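Local coordinates for 2-hydroxyisobutanoyl-CoA mutase large subunit (Aquincola tertiaricarbonis, PDB 4R3U), which catalyses, together with the cobalamin-binding small subunit, the interconversion of 2-hydroxyisobutyryl-CoA and (S)-3-hydroxybutyryl-CoA, at residues T95-Q100 / Q400-A404; F340-A346 / A373-N379. One frame throughout, in Å; residues are numbered along the deposited sequence.

How the contacts relate
Contacts 1 and 2 lie about 10 Å apart, centre to centre, and both reach one parallel beta sheet of the TIM-barrel-like domain that binds the acyl-CoA: contact 1 packs helix 390-405 on strand 97-102, and contact 2 pairs two strands of the sheet. Along the chain the order is 95-100, 340-346, 373-379, 400-404, so contact 1 encloses contact 2. Strand 375-377 connects them: it pairs with strand 340-344 in contact 2 and borders strand 97-102 of contact 1. The two contacts meet directly where Thr97 O lies 2.8 Å from Leu376 N. Together they line up three neighbouring strands whose side chains bind the CoA substrate and approach 5'-deoxyadenosine.

Contact 1: residues T95-Q100 / Q400-A404; sequences TWTMRQ and QQIIA. With 3KK (S-{(3R,5R,9R)-1-[(2R,3S,4R,5R)-5-(6-amino-9H-purin-9-yl)-4-hydroxy-3-(phosphonooxy)tetrahydrofuran-2-yl]-3,5,9-trihydroxy-8,8-dimethyl-3,5-dioxido-10,14-dioxo-2,4,6-trioxa-11,15-diaza-3lambda~5~,5lambda~5~-diphosphaheptadecan-17-yl} 2-hydroxy-2-methylpropanethioate), chain F.
The carboxamide of Gln400 is gripped at both ends: its OE1 accepts from the indole NE1 of Trp96 at 2.9 Å, and its NE2 bonds to Leu376 O and Thr378 OG1. The Trp96 bond is bent (135° at the hydrogen) but lies in the carbonyl plane on a lone pair of OE1, ring and amide being nearly coplanar. CG of Trp96 stands between the backbone N and carbonyl carbon (chi1 60°), turning the indole toward the helix. There Trp96 CH2 meets Ala404 CB at 3.5 Å and also touches Ile403 CG2. Met98 runs past Gln400 in the opposite direction, extended, until its CE reaches Ala404 CB at 3.8 Å. A leucine in place of Trp96 would probably leave Gln400 OE1 without its donor and open a gap beside Ala404. Thr97 and Arg99 point the other way, to the substrate: Arg99 NH2 donates to 3KK O4A at 2.7 Å, and Thr97 OG1 lies near the same oxygen. The contact thus seats helix 390-405 against the face of strand 97-102 turned away from the substrate, strand 375-377 being that strand's neighbour in the sheet and helix 357-370 packing on both Trp96 and Ile403.

Contact 2: residues F340-A346 / A373-N379; sequences FHCQTAA and AQSLHTN. With 3HC (3-hydroxybutanoyl-coenzyme A), chain E.
His341 ND1 and Ser375 OG share a hydrogen bond of 2.8 Å between neighbouring strands of the TIM-barrel sheet, strands 340-344 and 375-377, joined through helix 357-370 as a beta-alpha-beta crossover. The hydroxyl sits at the edge of the imidazole, and it is also bonded by Arg99 NE, which ties this pair to the next strand. Over one face of the ring lies O5P of 3HC, in its pantetheine arm, 3.2 Å from His341 NE2. At the start of the pairing, the amide of Gln374 folds back, its chain bent at chi2 (57°), and OE1 takes the N-H of Phe340 on a lone pair at 2.8 Å. The parallel ladder then runs through Cys342 N to Ser375 O, His377 N to Cys342 O and Thr344 N to His377 O. Beyond it Asn379 binds with three groups: OD1 accepts from Gln343 NE2 at 3.0 Å (167° at the hydrogen), ND2 donates to Thr344 O from well above the carbonyl plane, and its backbone N donates to Thr344 OG1. The bond from the extended Gln343 probably fixes the rotation of its amide, with Gln343 OE1 3.2 Å from C2 of 3HC, in its acyl group; Gln343, His377, Asn379 and Ala346 also belong to the 5'-deoxyadenosine pocket. His341, Gln343, Ser375 and His377 share the sheet face turned to the bound acyl-CoA, and Gln343 CG lies 3.5 Å from His377 CD2. Cys342 and Leu376 occupy the reverse face, where Cys342 packs on Ala368 of helix 357-370 and its CB on Leu376 CD1. Nearby, Phe340 lays its ring over Ala373 in a CH-pi contact, the CA of Ala373 standing 3.9 Å from the ring centroid.

Contact 1: residues T95-Q100 / Q400-A404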
loop_
_atom_site.group_PDB
_atom_site.type_symbol
_atom_site.label_atom_id
_atom_site.label_comp_id
_atom_site.label_asym_id
_atom_site.label_seq_id
_atom_site.Cartn_x
_atom_site.Cartn_y
_atom_site.Cartn_z
ATOM N N THR A 95 -17.281 -6.986 7.089
ATOM C CA THR A 95 -15.925 -6.913 6.527
ATOM C C THR A 95 -15.466 -8.313 6.069
ATOM O O THR A 95 -15.880 -9.311 6.653
ATOM C CB THR A 95 -14.934 -6.413 7.626
ATOM O OG1 THR A 95 -15.410 -5.194 8.172
ATOM C CG2 THR A 95 -13.516 -6.182 7.104
ATOM N N TRP A 96 -14.539 -8.387 5.115
ATOM C CA TRP A 96 -13.945 -9.672 4.735
ATOM C C TRP A 96 -13.307 -10.298 6.003
ATOM O O TRP A 96 -12.950 -9.575 6.937
ATOM C CB TRP A 96 -12.871 -9.471 3.614
ATOM C CG TRP A 96 -11.739 -8.570 4.001
ATOM C CD1 TRP A 96 -10.562 -8.938 4.588
ATOM C CD2 TRP A 96 -11.730 -7.133 3.936
ATOM N NE1 TRP A 96 -9.802 -7.818 4.870
ATOM C CE2 TRP A 96 -10.497 -6.697 4.479
ATOM C CE3 TRP A 96 -12.626 -6.171 3.418
ATOM C CZ2 TRP A 96 -10.146 -5.333 4.556
ATOM C CZ3 TRP A 96 -12.270 -4.818 3.479
ATOM C CH2 TRP A 96 -11.043 -4.412 4.037
ATOM N N THR A 97 -13.171 -11.616 6.035
ATOM C CA THR A 97 -12.528 -12.285 7.149
ATOM C C THR A 97 -11.016 -12.030 7.025
ATOM O O THR A 97 -10.431 -12.182 5.946
ATOM C CB THR A 97 -12.859 -13.788 7.164
ATOM O OG1 THR A 97 -14.269 -13.989 7.039
ATOM C CG2 THR A 97 -12.434 -14.460 8.447
ATOM N N MET A 98 -10.412 -11.567 8.117
ATOM C CA MET A 98 -8.982 -11.356 8.205
ATOM C C MET A 98 -8.536 -12.679 8.818
ATOM O O MET A 98 -8.725 -12.943 10.022
ATOM C CB MET A 98 -8.669 -10.137 9.074
ATOM C CG MET A 98 -9.391 -8.903 8.566
ATOM S SD MET A 98 -8.868 -7.388 9.342
ATOM C CE MET A 98 -9.976 -6.234 8.537
ATOM N N ARG A 99 -8.137 -13.581 7.909
ATOM C CA ARG A 99 -7.819 -14.973 8.199
ATOM C C ARG A 99 -6.374 -15.322 7.769
ATOM O O ARG A 99 -6.104 -15.652 6.601
ATOM C CB ARG A 99 -8.854 -15.846 7.493
ATOM C CG ARG A 99 -8.757 -17.314 7.834
ATOM C CD ARG A 99 -9.545 -18.177 6.876
ATOM N NE ARG A 99 -10.946 -17.769 6.756
ATOM C CZ ARG A 99 -11.898 -18.074 7.629
ATOM N NH1 ARG A 99 -11.612 -18.780 8.714
ATOM N NH2 ARG A 99 -13.138 -17.665 7.430
ATOM N N GLN A 100 -5.454 -15.242 8.758
ATOM C CA GLN A 100 -4.028 -15.495 8.623
ATOM C C GLN A 100 -3.653 -16.956 8.854
ATOM O O GLN A 100 -4.090 -17.563 9.846
ATOM C CB GLN A 100 -3.237 -14.594 9.589
ATOM C CG GLN A 100 -3.374 -13.110 9.321
ATOM C CD GLN A 100 -2.884 -12.692 7.967
ATOM O OE1 GLN A 100 -3.662 -12.270 7.114
ATOM N NE2 GLN A 100 -1.584 -12.770 7.748
ATOM N N GLN A 400 -4.480 -4.961 6.650
ATOM C CA GLN A 400 -5.891 -5.219 6.378
ATOM C C GLN A 400 -6.777 -4.206 7.113
ATOM O O GLN A 400 -7.680 -3.623 6.519
ATOM C CB GLN A 400 -6.242 -6.682 6.752
ATOM C CG GLN A 400 -5.694 -7.711 5.762
ATOM C CD GLN A 400 -6.290 -9.097 5.948
ATOM O OE1 GLN A 400 -7.500 -9.314 5.779
ATOM N NE2 GLN A 400 -5.451 -10.087 6.250
ATOM N N GLN A 401 -6.502 -4.011 8.414
ATOM C CA GLN A 401 -7.208 -3.098 9.338
ATOM C C GLN A 401 -7.128 -1.635 8.907
ATOM O O GLN A 401 -8.092 -0.935 9.107
ATOM C CB GLN A 401 -6.703 -3.288 10.765
ATOM C CG GLN A 401 -6.985 -4.711 11.284
ATOM C CD GLN A 401 -6.036 -5.145 12.378
ATOM O OE1 GLN A 401 -5.018 -4.494 12.678
ATOM N NE2 GLN A 401 -6.337 -6.269 12.988
ATOM N N ILE A 402 -6.012 -1.192 8.274
ATOM C CA ILE A 402 -5.852 0.151 7.725
ATOM C C ILE A 402 -6.747 0.327 6.490
ATOM O O ILE A 402 -7.404 1.365 6.349
ATOM C CB ILE A 402 -4.336 0.494 7.485
ATOM C CG1 ILE A 402 -3.702 1.001 8.816
ATOM C CG2 ILE A 402 -4.124 1.544 6.364
ATOM C CD1 ILE A 402 -2.304 0.784 8.963
ATOM N N ILE A 403 -6.765 -0.683 5.586
ATOM C CA ILE A 403 -7.589 -0.687 4.384
ATOM C C ILE A 403 -9.056 -0.663 4.788
ATOM O O ILE A 403 -9.839 0.114 4.240
ATOM C CB ILE A 403 -7.219 -1.870 3.445
ATOM C CG1 ILE A 403 -5.819 -1.693 2.864
ATOM C CG2 ILE A 403 -8.247 -2.054 2.300
ATOM C CD1 ILE A 403 -5.287 -2.909 2.229
ATOM N N ALA A 404 -9.428 -1.493 5.768
ATOM C CA ALA A 404 -10.809 -1.609 6.246
ATOM C C ALA A 404 -11.292 -0.392 6.970
ATOM O O ALA A 404 -12.430 0.028 6.747
ATOM C CB ALA A 404 -10.950 -2.821 7.151
HETATM C C4 3KK F . -0.412 -23.690 0.962
HETATM C C3 3KK F . -0.991 -22.306 1.237
HETATM C C2 3KK F . -0.428 -21.290 0.246
HETATM O O3 3KK F . -0.603 -21.937 2.549
HETATM C C1 3KK F . -2.524 -22.287 1.158
HETATM O O1 3KK F . -3.149 -22.895 0.286
HETATM S S1P 3KK F . -3.270 -21.315 2.424
HETATM C C2P 3KK F . -5.047 -21.515 2.110
HETATM C C3P 3KK F . -5.843 -20.981 3.273
HETATM N N4P 3KK F . -7.256 -21.076 2.931
HETATM C C5P 3KK F . -8.182 -20.299 3.502
HETATM O O5P 3KK F . -7.944 -19.451 4.369
HETATM C C6P 3KK F . -9.594 -20.564 2.971
HETATM C C7P 3KK F . -10.653 -19.770 3.722
HETATM N N8P 3KK F . -11.971 -19.982 3.113
HETATM C C9P 3KK F . -13.090 -19.546 3.711
HETATM O O9P 3KK F . -13.079 -18.976 4.804
HETATM C CAP 3KK F . -14.429 -19.904 3.003
HETATM O OAP 3KK F . -14.389 -21.213 2.396
HETATM C CBP 3KK F . -15.060 -18.791 2.098
HETATM C CDP 3KK F . -16.474 -19.207 1.669
HETATM C CEP 3KK F . -14.233 -18.560 0.828
HETATM C CCP 3KK F . -15.206 -17.460 2.867
HETATM O O6A 3KK F . -15.901 -17.716 4.100
HETATM P P2A 3KK F . -15.916 -16.744 5.349
HETATM O O4A 3KK F . -14.563 -16.220 5.588
HETATM O O5A 3KK F . -16.610 -17.454 6.450
HETATM O O3A 3KK F . -16.819 -15.528 4.763
HETATM P P1A 3KK F . -18.414 -15.564 4.372
HETATM O O1A 3KK F . -18.927 -16.948 4.188
HETATM O O2A 3KK F . -18.612 -14.595 3.281
HETATM O O5B 3KK F . -18.968 -14.896 5.750
HETATM C C5B 3KK F . -19.370 -15.663 6.907
HETATM C C4B 3KK F . -20.864 -15.431 7.201
HETATM O O4B 3KK F . -21.212 -14.013 7.168
HETATM C C3B 3KK F . -21.743 -16.121 6.163
HETATM O O3B 3KK F . -22.914 -16.638 6.840
HETATM P P3B 3KK F . -23.196 -18.215 7.046
HETATM O O8A 3KK F . -23.255 -18.714 5.654
HETATM O O7A 3KK F . -22.041 -18.658 7.853
HETATM O O9A 3KK F . -24.489 -18.198 7.774
HETATM C C2B 3KK F . -22.118 -14.996 5.215
HETATM O O2B 3KK F . -23.357 -15.251 4.542
HETATM C C1B 3KK F . -22.221 -13.811 6.154
HETATM N N9A 3KK F . -21.955 -12.512 5.466
HETATM C C8A 3KK F . -20.832 -12.084 4.893
HETATM N N7A 3KK F . -21.055 -10.869 4.399
HETATM C C5A 3KK F . -22.315 -10.524 4.685
HETATM C C4A 3KK F . -22.872 -11.551 5.358
HETATM N N3A 3KK F . -24.159 -11.499 5.790
HETATM C C2A 3KK F . -24.945 -10.348 5.556
HETATM N N1A 3KK F . -24.314 -9.289 4.847
HETATM C C6A 3KK F . -23.038 -9.413 4.424
HETATM N N6A 3KK F . -22.437 -8.429 3.753
#

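Contact 2: residues F340-A346 / A373-N379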
loop_
_atom_site.group_PDB
_atom_site.type_symbol
_atom_site.label_atom_id
_atom_site.label_comp_id
_atom_site.label_asym_id
_atom_site.label_seq_id
_atom_site.Cartn_x
_atom_site.Cartn_y
_atom_site.Cartn_z
ATOM N N PHE A 340 -15.096 -16.281 -2.396
ATOM C CA PHE A 340 -13.683 -16.649 -2.459
ATOM C C PHE A 340 -12.800 -16.095 -1.348
ATOM O O PHE A 340 -13.035 -14.995 -0.839
ATOM C CB PHE A 340 -13.070 -16.367 -3.858
ATOM C CG PHE A 340 -12.722 -14.926 -4.169
ATOM C CD1 PHE A 340 -13.710 -14.015 -4.549
ATOM C CD2 PHE A 340 -11.398 -14.490 -4.146
ATOM C CE1 PHE A 340 -13.378 -12.696 -4.890
ATOM C CE2 PHE A 340 -11.074 -13.158 -4.450
ATOM C CZ PHE A 340 -12.061 -12.277 -4.832
ATOM N N HIS A 341 -11.792 -16.909 -0.963
ATOM C CA HIS A 341 -10.738 -16.531 -0.047
ATOM C C HIS A 341 -9.641 -16.045 -0.978
ATOM O O HIS A 341 -9.490 -16.552 -2.101
ATOM C CB HIS A 341 -10.217 -17.725 0.767
ATOM C CG HIS A 341 -8.965 -17.417 1.560
ATOM N ND1 HIS A 341 -8.993 -16.609 2.687
ATOM C CD2 HIS A 341 -7.687 -17.781 1.331
ATOM C CE1 HIS A 341 -7.752 -16.513 3.099
ATOM N NE2 HIS A 341 -6.932 -17.214 2.334
ATOM N N CYS A 342 -8.877 -15.065 -0.518
ATOM C CA CYS A 342 -7.789 -14.499 -1.305
ATOM C C CYS A 342 -6.511 -14.469 -0.462
ATOM O O CYS A 342 -6.560 -14.250 0.743
ATOM C CB CYS A 342 -8.171 -13.101 -1.809
ATOM S SG CYS A 342 -7.016 -12.388 -3.004
ATOM N N GLN A 343 -5.373 -14.700 -1.106
ATOM C CA GLN A 343 -4.069 -14.579 -0.482
ATOM C C GLN A 343 -3.275 -13.734 -1.431
ATOM O O GLN A 343 -3.403 -13.899 -2.646
ATOM C CB GLN A 343 -3.403 -15.945 -0.249
ATOM C CG GLN A 343 -2.086 -15.858 0.545
ATOM C CD GLN A 343 -1.494 -17.208 0.885
ATOM O OE1 GLN A 343 -2.135 -18.259 0.801
ATOM N NE2 GLN A 343 -0.265 -17.209 1.322
ATOM N N THR A 344 -2.477 -12.806 -0.888
ATOM C CA THR A 344 -1.625 -11.933 -1.671
ATOM C C THR A 344 -0.513 -12.787 -2.287
ATOM O O THR A 344 -0.188 -13.859 -1.732
ATOM C CB THR A 344 -1.189 -10.710 -0.830
ATOM O OG1 THR A 344 -0.396 -11.132 0.280
ATOM C CG2 THR A 344 -2.383 -9.883 -0.324
ATOM N N ALA A 345 0.024 -12.369 -3.472
ATOM C CA ALA A 345 1.062 -13.135 -4.160
ATOM C C ALA A 345 2.410 -13.176 -3.457
ATOM O O ALA A 345 3.208 -12.223 -3.512
ATOM C CB ALA A 345 1.222 -12.644 -5.584
ATOM N N ALA A 346 2.696 -14.324 -2.854
ATOM C CA ALA A 346 3.940 -14.635 -2.165
ATOM C C ALA A 346 5.131 -14.634 -3.196
ATOM O O ALA A 346 6.238 -14.183 -2.865
ATOM C CB ALA A 346 3.785 -15.981 -1.538
ATOM N N ALA A 373 -13.297 -9.875 -2.260
ATOM C CA ALA A 373 -12.926 -11.106 -1.543
ATOM C C ALA A 373 -13.727 -11.225 -0.224
ATOM O O ALA A 373 -14.091 -10.197 0.377
ATOM C CB ALA A 373 -11.434 -11.115 -1.272
ATOM N N GLN A 374 -14.032 -12.474 0.189
ATOM C CA GLN A 374 -14.830 -12.795 1.396
ATOM C C GLN A 374 -13.939 -13.031 2.582
ATOM O O GLN A 374 -14.381 -12.932 3.739
ATOM C CB GLN A 374 -15.670 -14.068 1.170
ATOM C CG GLN A 374 -16.965 -13.839 0.428
ATOM C CD GLN A 374 -16.800 -13.201 -0.921
ATOM O OE1 GLN A 374 -16.356 -13.820 -1.885
ATOM N NE2 GLN A 374 -17.100 -11.920 -0.998
ATOM N N SER A 375 -12.698 -13.422 2.275
ATOM C CA SER A 375 -11.672 -13.780 3.226
ATOM C C SER A 375 -10.320 -13.410 2.628
ATOM O O SER A 375 -10.122 -13.498 1.399
ATOM C CB SER A 375 -11.767 -15.272 3.545
ATOM O OG SER A 375 -10.863 -15.693 4.552
ATOM N N LEU A 376 -9.392 -12.958 3.490
ATOM C CA LEU A 376 -8.073 -12.544 3.047
ATOM C C LEU A 376 -6.953 -12.864 3.992
ATOM O O LEU A 376 -7.027 -12.543 5.178
ATOM C CB LEU A 376 -8.074 -11.037 2.711
ATOM C CG LEU A 376 -6.774 -10.349 2.218
ATOM C CD1 LEU A 376 -6.307 -10.910 0.878
ATOM C CD2 LEU A 376 -6.954 -8.846 2.159
ATOM N N HIS A 377 -5.867 -13.441 3.433
ATOM C CA HIS A 377 -4.606 -13.641 4.100
ATOM C C HIS A 377 -3.625 -12.659 3.408
ATOM O O HIS A 377 -3.433 -12.703 2.181
ATOM C CB HIS A 377 -4.076 -15.082 3.931
ATOM C CG HIS A 377 -2.664 -15.265 4.446
ATOM N ND1 HIS A 377 -2.411 -15.754 5.726
ATOM C CD2 HIS A 377 -1.480 -15.000 3.842
ATOM C CE1 HIS A 377 -1.097 -15.739 5.863
ATOM N NE2 HIS A 377 -0.492 -15.321 4.749
ATOM N N THR A 378 -2.964 -11.817 4.214
ATOM C CA THR A 378 -1.889 -10.959 3.746
ATOM C C THR A 378 -0.575 -11.628 4.157
ATOM O O THR A 378 -0.449 -12.086 5.306
ATOM C CB THR A 378 -2.029 -9.522 4.269
ATOM O OG1 THR A 378 -2.541 -9.539 5.592
ATOM C CG2 THR A 378 -2.909 -8.664 3.385
ATOM N N ASN A 379 0.407 -11.689 3.233
ATOM C CA ASN A 379 1.675 -12.331 3.552
ATOM C C ASN A 379 2.529 -11.476 4.471
ATOM O O ASN A 379 2.271 -10.274 4.580
ATOM C CB ASN A 379 2.447 -12.702 2.281
ATOM C CG ASN A 379 1.696 -13.604 1.365
ATOM O OD1 ASN A 379 0.955 -14.490 1.795
ATOM N ND2 ASN A 379 1.837 -13.357 0.069
HETATM N N1A 3HC E . -24.289 -9.271 4.833
HETATM C C2A 3HC E . -24.989 -10.347 5.572
HETATM N N3A 3HC E . -24.133 -11.520 5.789
HETATM C C4A 3HC E . -22.852 -11.556 5.350
HETATM C C5A 3HC E . -22.297 -10.526 4.677
HETATM C C6A 3HC E . -23.020 -9.416 4.410
HETATM N N6A 3HC E . -22.420 -8.433 3.739
HETATM N N7A 3HC E . -21.036 -10.867 4.400
HETATM C C8A 3HC E . -20.812 -12.079 4.899
HETATM N N9A 3HC E . -21.937 -12.516 5.456
HETATM C C1B 3HC E . -22.205 -13.814 6.148
HETATM C C2B 3HC E . -22.101 -15.004 5.216
HETATM O O2B 3HC E . -23.339 -15.261 4.545
HETATM C C3B 3HC E . -21.727 -16.124 6.172
HETATM O O3B 3HC E . -22.899 -16.636 6.851
HETATM P P3B 3HC E . -23.190 -18.212 7.054
HETATM O O7A 3HC E . -22.033 -18.665 7.854
HETATM O O8A 3HC E . -24.478 -18.188 7.789
HETATM O O9A 3HC E . -23.260 -18.706 5.661
HETATM C C4B 3HC E . -20.848 -15.428 7.206
HETATM O O4B 3HC E . -21.200 -14.011 7.168
HETATM C C5B 3HC E . -19.355 -15.660 6.912
HETATM O O5B 3HC E . -18.951 -14.889 5.759
HETATM P P1A 3HC E . -18.404 -15.552 4.374
HETATM O O1A 3HC E . -18.922 -16.934 4.186
HETATM O O2A 3HC E . -18.608 -14.577 3.289
HETATM O O3A 3HC E . -16.808 -15.521 4.756
HETATM P P2A 3HC E . -15.906 -16.739 5.341
HETATM O O4A 3HC E . -14.552 -16.217 5.579
HETATM O O5A 3HC E . -16.600 -17.448 6.444
HETATM O O6A 3HC E . -15.894 -17.711 4.094
HETATM C CBP 3HC E . -15.056 -18.794 2.095
HETATM C CCP 3HC E . -15.195 -17.462 2.862
HETATM C CDP 3HC E . -16.472 -19.204 1.668
HETATM C CEP 3HC E . -14.230 -18.566 0.824
HETATM C CAP 3HC E . -14.428 -19.908 2.999
HETATM O OAP 3HC E . -14.387 -21.217 2.390
HETATM C C9P 3HC E . -13.091 -19.554 3.712
HETATM O O9P 3HC E . -13.082 -18.994 4.810
HETATM N N8P 3HC E . -11.969 -19.980 3.111
HETATM C C7P 3HC E . -10.652 -19.767 3.723
HETATM C C6P 3HC E . -9.589 -20.561 2.977
HETATM C C5P 3HC E . -8.179 -20.291 3.514
HETATM O O5P 3HC E . -7.946 -19.442 4.378
HETATM N N4P 3HC E . -7.249 -21.069 2.949
HETATM C C3P 3HC E . -5.838 -20.970 3.293
HETATM C C2P 3HC E . -5.047 -21.497 2.126
HETATM S S1P 3HC E . -3.256 -21.335 2.396
HETATM C C1 3HC E . -2.724 -22.099 0.855
HETATM O O1 3HC E . -3.244 -23.105 0.377
HETATM C C2 3HC E . -1.613 -21.373 0.077
HETATM C C3 3HC E . -0.225 -21.625 0.671
HETATM O O3 3HC E . -0.214 -21.217 2.035
HETATM C C4 3HC E . 0.178 -23.102 0.548
HETATM O O HOH W 1 1.932 -10.377 -0.761
#